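Local coordinates for hypothetical conserved protein (PDB 2QYH), which is of unknown function but may be a magnesium-binding phosphatase, as a member of the haloacid dehalogenase-like superfamily, at residues R3-D9 / G36-A42; F72-Y78 / M190-L195. One frame throughout, in Å; residues are numbered along the deposited sequence.

Overall arrangement
Near the N terminus, strand 5-8 leads through helix 23-34 into strand 38-42, and interaction 1 closes this beta-alpha-beta unit by pairing the two strands in the middle of the main sheet. The chain then adds strand 62-64 and the hairpin 69-72/75-79 at one edge of that sheet. Interaction 2 closes a far longer loop: between its segments lies the separate five-stranded antiparallel sheet, after which helix 184-195 returns to pack against the hairpin. The two loops follow in series, neither nested nor crossed. They adjoin in space where Y38 and F72 meet edge to face and the F7 ring packs against M191, joining central strands, hairpin and helix.

Interaction 1 (R3-D9 / G36-A42); sequences RKIVFFD and GVYVAIA
The carbonyl oxygen of G36 receives R3 NH1 at 2.9 Å and a water that donates from 3.0 Å. The same water accepts from K4 N, bridging the two backbones near the start of the pairing. The R3 bond is bent, with an N-H...O angle of 146°. A turn at chi2 (-96°) brings the guanidinium over the phenol end of Y38, the two planes only 11° apart. Y38 OH sits above the centre of the guanidinium, 3.3 Å from its plane, a flat contact without a hydrogen bond.

Beyond this start the segments run parallel and in register from I5 opposite Y38 to F8 opposite I41. Five backbone bonds join them, among them V6 N to Y38 O at 2.8 Å and A42 N to F8 O at 2.9 Å. These strands belong to the Rossmann-like core of the haloacid dehalogenase fold, joined by helix 23-34. On one face I5 CG1 meets Y38 CB, and the F7 ring lies against A40 CB, with CE1 3.8 Å away. On the other, V39 CG1 reaches the edge of the F8 ring, 3.7 Å from CE2, while V6 CG2 touches V37 CG1. At the strand end stands D9, consistent with the first aspartate of the family's DxD motif; its OD1 forms a salt bridge with K184, which also makes a weak hydrogen bond to A42 O.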
loop_
_atom_site.group_PDB
_atom_site.type_symbol
_atom_site.label_atom_id
_atom_site.label_comp_id
_atom_site.label_asym_id
_atom_site.label_seq_id
_atom_site.Cartn_x
_atom_site.Cartn_y
_atom_site.Cartn_z
ATOM N N ARG D 3 -8.079 8.162 -28.364
ATOM C CA ARG D 3 -7.388 7.375 -27.352
ATOM C C ARG D 3 -8.273 6.237 -26.852
ATOM O O ARG D 3 -9.499 6.303 -26.933
ATOM C CB ARG D 3 -7.026 8.258 -26.152
ATOM C CG ARG D 3 -5.924 9.256 -26.381
ATOM C CD ARG D 3 -4.592 8.711 -25.920
ATOM N NE ARG D 3 -3.592 9.770 -25.870
ATOM C CZ ARG D 3 -2.366 9.629 -25.374
ATOM N NH1 ARG D 3 -1.973 8.465 -24.875
ATOM N NH2 ARG D 3 -1.533 10.658 -25.377
ATOM N N LYS D 4 -7.632 5.197 -26.330
ATOM C CA LYS D 4 -8.334 4.053 -25.762
ATOM C C LYS D 4 -7.978 4.045 -24.285
ATOM O O LYS D 4 -6.944 4.571 -23.887
ATOM C CB LYS D 4 -7.868 2.754 -26.418
ATOM C CG LYS D 4 -8.230 2.656 -27.884
ATOM C CD LYS D 4 -7.320 1.686 -28.607
ATOM C CE LYS D 4 -7.589 1.685 -30.103
ATOM N NZ LYS D 4 -6.534 0.945 -30.863
ATOM N N ILE D 5 -8.839 3.471 -23.465
ATOM C CA ILE D 5 -8.565 3.412 -22.041
ATOM C C ILE D 5 -9.088 2.090 -21.521
ATOM O O ILE D 5 -10.085 1.574 -22.020
ATOM C CB ILE D 5 -9.242 4.588 -21.288
ATOM C CG1 ILE D 5 -8.856 4.556 -19.808
ATOM C CG2 ILE D 5 -10.750 4.538 -21.473
ATOM C CD1 ILE D 5 -9.237 5.823 -19.045
ATOM N N VAL D 6 -8.395 1.525 -20.542
ATOM C CA VAL D 6 -8.813 0.262 -19.952
ATOM C C VAL D 6 -8.928 0.457 -18.446
ATOM O O VAL D 6 -8.007 0.960 -17.809
ATOM C CB VAL D 6 -7.789 -0.880 -20.236
ATOM C CG1 VAL D 6 -8.318 -2.204 -19.677
ATOM C CG2 VAL D 6 -7.527 -0.998 -21.733
ATOM N N PHE D 7 -10.068 0.062 -17.891
ATOM C CA PHE D 7 -10.328 0.168 -16.462
ATOM C C PHE D 7 -10.216 -1.211 -15.811
ATOM O O PHE D 7 -10.613 -2.210 -16.403
ATOM C CB PHE D 7 -11.726 0.740 -16.239
ATOM C CG PHE D 7 -11.828 2.201 -16.524
ATOM C CD1 PHE D 7 -11.550 3.134 -15.532
ATOM C CD2 PHE D 7 -12.186 2.654 -17.792
ATOM C CE1 PHE D 7 -11.631 4.504 -15.801
ATOM C CE2 PHE D 7 -12.267 4.018 -18.068
ATOM C CZ PHE D 7 -11.989 4.944 -17.073
ATOM N N PHE D 8 -9.679 -1.260 -14.594
ATOM C CA PHE D 8 -9.499 -2.520 -13.877
ATOM C C PHE D 8 -10.019 -2.442 -12.457
ATOM O O PHE D 8 -9.768 -1.466 -11.759
ATOM C CB PHE D 8 -8.017 -2.880 -13.780
ATOM C CG PHE D 8 -7.350 -3.106 -15.099
ATOM C CD1 PHE D 8 -7.413 -4.350 -15.724
ATOM C CD2 PHE D 8 -6.626 -2.084 -15.711
ATOM C CE1 PHE D 8 -6.758 -4.572 -16.942
ATOM C CE2 PHE D 8 -5.974 -2.295 -16.920
ATOM C CZ PHE D 8 -6.036 -3.541 -17.539
ATOM N N ASP D 9 -10.747 -3.464 -12.026
ATOM C CA ASP D 9 -11.208 -3.509 -10.652
ATOM C C ASP D 9 -9.985 -4.135 -9.982
ATOM O O ASP D 9 -9.135 -4.694 -10.676
ATOM C CB ASP D 9 -12.432 -4.412 -10.516
ATOM C CG ASP D 9 -12.936 -4.492 -9.087
ATOM O OD1 ASP D 9 -13.071 -3.424 -8.445
ATOM O OD2 ASP D 9 -13.202 -5.622 -8.613
ATOM N N GLY D 36 0.252 3.884 -25.751
ATOM C CA GLY D 36 -0.546 5.093 -25.645
ATOM C C GLY D 36 -1.953 4.841 -25.143
ATOM O O GLY D 36 -2.816 5.729 -25.216
ATOM N N VAL D 37 -2.197 3.631 -24.641
ATOM C CA VAL D 37 -3.513 3.285 -24.110
ATOM C C VAL D 37 -3.547 3.666 -22.630
ATOM O O VAL D 37 -2.627 3.349 -21.884
ATOM C CB VAL D 37 -3.810 1.766 -24.270
ATOM C CG1 VAL D 37 -5.164 1.415 -23.653
ATOM C CG2 VAL D 37 -3.812 1.395 -25.731
ATOM N N TYR D 38 -4.590 4.371 -22.216
ATOM C CA TYR D 38 -4.709 4.777 -20.829
ATOM C C TYR D 38 -5.091 3.600 -19.940
ATOM O O TYR D 38 -5.929 2.773 -20.306
ATOM C CB TYR D 38 -5.749 5.890 -20.683
ATOM C CG TYR D 38 -5.306 7.219 -21.254
ATOM C CD1 TYR D 38 -3.993 7.670 -21.081
ATOM C CD2 TYR D 38 -6.200 8.038 -21.955
ATOM C CE1 TYR D 38 -3.581 8.907 -21.595
ATOM C CE2 TYR D 38 -5.799 9.272 -22.469
ATOM C CZ TYR D 38 -4.484 9.700 -22.286
ATOM O OH TYR D 38 -4.079 10.909 -22.786
ATOM N N VAL D 39 -4.461 3.526 -18.773
ATOM C CA VAL D 39 -4.729 2.467 -17.817
ATOM C C VAL D 39 -5.210 3.094 -16.522
ATOM O O VAL D 39 -4.546 3.964 -15.951
ATOM C CB VAL D 39 -3.468 1.651 -17.526
ATOM C CG1 VAL D 39 -3.758 0.598 -16.466
ATOM C CG2 VAL D 39 -2.982 0.999 -18.803
ATOM N N ALA D 40 -6.364 2.654 -16.053
ATOM C CA ALA D 40 -6.907 3.210 -14.826
ATOM C C ALA D 40 -7.631 2.157 -14.005
ATOM O O ALA D 40 -8.113 1.148 -14.532
ATOM C CB ALA D 40 -7.857 4.362 -15.152
ATOM N N ILE D 41 -7.690 2.402 -12.702
ATOM C CA ILE D 41 -8.370 1.510 -11.784
ATOM C C ILE D 41 -9.742 2.107 -11.480
ATOM O O ILE D 41 -9.877 3.320 -11.388
ATOM C CB ILE D 41 -7.578 1.381 -10.470
ATOM C CG1 ILE D 41 -6.330 0.528 -10.705
ATOM C CG2 ILE D 41 -8.472 0.808 -9.367
ATOM C CD1 ILE D 41 -5.399 0.416 -9.488
ATOM N N ALA D 42 -10.760 1.267 -11.357
ATOM C CA ALA D 42 -12.102 1.745 -11.018
ATOM C C ALA D 42 -12.503 0.933 -9.802
ATOM O O ALA D 42 -12.607 -0.290 -9.879
ATOM C CB ALA D 42 -13.073 1.505 -12.156
HETATM O O HOH W 1 -4.854 5.024 -27.244
#

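Interaction 2 (F72-Y78 / M190-L195)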
loop_
_atom_site.group_PDB
_atom_site.type_symbol
_atom_site.label_atom_id
_atom_site.label_comp_id
_atom_site.label_asym_id
_atom_site.label_seq_id
_atom_site.Cartn_x
_atom_site.Cartn_y
_atom_site.Cartn_z
ATOM N N PHE D 72 -6.878 11.799 -12.988
ATOM C CA PHE D 72 -6.267 11.475 -14.279
ATOM C C PHE D 72 -4.800 11.917 -14.306
ATOM O O PHE D 72 -4.496 13.093 -14.131
ATOM C CB PHE D 72 -7.015 12.153 -15.430
ATOM C CG PHE D 72 -6.368 11.945 -16.761
ATOM C CD1 PHE D 72 -6.307 10.675 -17.326
ATOM C CD2 PHE D 72 -5.773 13.005 -17.429
ATOM C CE1 PHE D 72 -5.658 10.465 -18.542
ATOM C CE2 PHE D 72 -5.120 12.804 -18.645
ATOM C CZ PHE D 72 -5.062 11.532 -19.203
ATOM N N GLU D 73 -3.894 10.970 -14.533
ATOM C CA GLU D 73 -2.460 11.258 -14.560
ATOM C C GLU D 73 -2.023 12.116 -13.370
ATOM O O GLU D 73 -1.329 13.114 -13.542
ATOM C CB GLU D 73 -2.065 11.976 -15.854
ATOM C CG GLU D 73 -2.390 11.226 -17.130
ATOM C CD GLU D 73 -1.686 11.809 -18.351
ATOM O OE1 GLU D 73 -1.625 13.053 -18.476
ATOM O OE2 GLU D 73 -1.203 11.019 -19.192
ATOM N N GLY D 74 -2.447 11.737 -12.167
ATOM C CA GLY D 74 -2.059 12.481 -10.986
ATOM C C GLY D 74 -2.894 13.686 -10.587
ATOM O O GLY D 74 -2.719 14.196 -9.487
ATOM N N ASN D 75 -3.803 14.149 -11.440
ATOM C CA ASN D 75 -4.610 15.316 -11.096
ATOM C C ASN D 75 -6.100 15.025 -11.018
ATOM O O ASN D 75 -6.640 14.293 -11.843
ATOM C CB ASN D 75 -4.359 16.436 -12.103
ATOM C CG ASN D 75 -2.891 16.792 -12.212
ATOM O OD1 ASN D 75 -2.242 17.108 -11.214
ATOM N ND2 ASN D 75 -2.358 16.740 -13.426
ATOM N N VAL D 76 -6.760 15.612 -10.023
ATOM C CA VAL D 76 -8.182 15.412 -9.832
ATOM C C VAL D 76 -8.908 15.875 -11.078
ATOM O O VAL D 76 -8.689 16.980 -11.558
ATOM C CB VAL D 76 -8.693 16.190 -8.608
ATOM C CG1 VAL D 76 -10.196 16.003 -8.463
ATOM C CG2 VAL D 76 -7.984 15.696 -7.355
ATOM N N LEU D 77 -9.777 15.016 -11.595
ATOM C CA LEU D 77 -10.524 15.302 -12.809
ATOM C C LEU D 77 -11.968 15.630 -12.491
ATOM O O LEU D 77 -12.610 16.412 -13.187
ATOM C CB LEU D 77 -10.480 14.087 -13.738
ATOM C CG LEU D 77 -10.943 14.363 -15.162
ATOM C CD1 LEU D 77 -9.739 14.587 -16.018
ATOM C CD2 LEU D 77 -11.746 13.196 -15.695
ATOM N N TYR D 78 -12.475 15.016 -11.432
ATOM C CA TYR D 78 -13.847 15.223 -11.011
ATOM C C TYR D 78 -14.000 14.815 -9.558
ATOM O O TYR D 78 -13.428 13.816 -9.127
ATOM C CB TYR D 78 -14.787 14.392 -11.890
ATOM C CG TYR D 78 -16.209 14.332 -11.390
ATOM C CD1 TYR D 78 -16.624 13.332 -10.513
ATOM C CD2 TYR D 78 -17.125 15.322 -11.739
ATOM C CE1 TYR D 78 -17.915 13.329 -9.995
ATOM C CE2 TYR D 78 -18.413 15.328 -11.225
ATOM C CZ TYR D 78 -18.805 14.337 -10.355
ATOM O OH TYR D 78 -20.082 14.378 -9.829
HETATM N N MSE D 190 -17.711 10.127 -16.787
HETATM C CA MSE D 190 -17.131 11.460 -16.969
HETATM C C MSE D 190 -15.646 11.441 -17.175
HETATM O O MSE D 190 -15.082 12.383 -17.721
HETATM C CB MSE D 190 -17.423 12.403 -15.818
HETATM C CG MSE D 190 -18.091 11.796 -14.655
HETATM SE SE MSE D 190 -19.423 13.055 -14.120
HETATM C CE MSE D 190 -19.411 14.291 -15.614
HETATM N N MSE D 191 -14.998 10.389 -16.700
HETATM C CA MSE D 191 -13.583 10.289 -16.928
HETATM C C MSE D 191 -13.457 10.340 -18.456
HETATM O O MSE D 191 -12.730 11.180 -19.001
HETATM C CB MSE D 191 -13.048 8.964 -16.409
HETATM C CG MSE D 191 -11.707 8.596 -17.001
HETATM SE SE MSE D 191 -10.240 8.781 -15.782
HETATM C CE MSE D 191 -9.797 10.623 -16.095
ATOM N N ILE D 192 -14.206 9.468 -19.141
ATOM C CA ILE D 192 -14.148 9.406 -20.597
ATOM C C ILE D 192 -14.783 10.598 -21.299
ATOM O O ILE D 192 -14.425 10.921 -22.435
ATOM C CB ILE D 192 -14.765 8.091 -21.142
ATOM C CG1 ILE D 192 -16.280 8.078 -20.930
ATOM C CG2 ILE D 192 -14.114 6.897 -20.449
ATOM C CD1 ILE D 192 -16.964 6.852 -21.485
ATOM N N GLU D 193 -15.720 11.259 -20.633
ATOM C CA GLU D 193 -16.354 12.430 -21.212
ATOM C C GLU D 193 -15.323 13.550 -21.206
ATOM O O GLU D 193 -15.099 14.202 -22.221
ATOM C CB GLU D 193 -17.573 12.834 -20.393
ATOM C CG GLU D 193 -18.888 12.483 -21.047
ATOM C CD GLU D 193 -20.078 12.753 -20.142
ATOM O OE1 GLU D 193 -20.096 13.815 -19.472
ATOM O OE2 GLU D 193 -20.998 11.904 -20.112
ATOM N N LYS D 194 -14.679 13.748 -20.059
ATOM C CA LYS D 194 -13.670 14.787 -19.912
ATOM C C LYS D 194 -12.448 14.504 -20.783
ATOM O O LYS D 194 -11.859 15.424 -21.347
ATOM C CB LYS D 194 -13.217 14.909 -18.448
ATOM C CG LYS D 194 -14.302 15.218 -17.421
ATOM C CD LYS D 194 -14.971 16.560 -17.658
ATOM C CE LYS D 194 -15.709 17.045 -16.408
ATOM N NZ LYS D 194 -16.701 16.065 -15.884
ATOM N N LEU D 195 -12.056 13.239 -20.886
ATOM C CA LEU D 195 -10.890 12.882 -21.696
ATOM C C LEU D 195 -11.206 12.911 -23.188
ATOM O O LEU D 195 -10.303 12.943 -24.025
ATOM C CB LEU D 195 -10.363 11.494 -21.309
ATOM C CG LEU D 195 -9.819 11.360 -19.881
ATOM C CD1 LEU D 195 -9.294 9.953 -19.651
ATOM C CD2 LEU D 195 -8.711 12.387 -19.659
#
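F72 and L77, from opposite arms of a beta hairpin, meet M191 and L195 on helix 184-195. The hairpin turns at F72-N75 through a type I' turn and carries a classic bulge, L77 and Y78 both facing V70. It forms the edge of the main sheet of a haloacid dehalogenase-like fold. The helix passes nearly perpendicular to strand 75-78, at 104°, with the short axes 8.8 Å apart.

The apolar contacts centre on the methyl of selenomethionine M191. Its CA-CB bond does not aim at the hairpin, but bends at chi2 (107°) and chi3 swing CE towards it and bring CE against both F72 CB and L77 CD2; the M191 side chain crosses those of F72 and L77 at about a right angle. L77 also slides past K194 in the opposite direction, with CD2 lying 3.6 Å from K194 CB, the contact being made by the aliphatic CB and CG of the lysine.

Two contacts involve ring faces. L195 CD2 stands over the centre of the F72 ring, 3.5 Å from its centroid and 1° off the ring normal, a CH-pi contact; E73 CG lies over the opposite face, toward the rim, leaving the ring sandwiched between two aliphatic groups. Selenomethionine M190 makes a Met-aromatic contact with Y78, SE being 4.0 Å from the ring centroid and displaced toward the rim, although M190 is poorly ordered and the exact position is less certain.

Polar groups contribute little across the interface. Y78 OH is hydrogen-bonded to Q80 OE1, two residues on, just past the end of the strand, while K194 NZ approaches the Y78 ring obliquely, 4.2 Å from CD2.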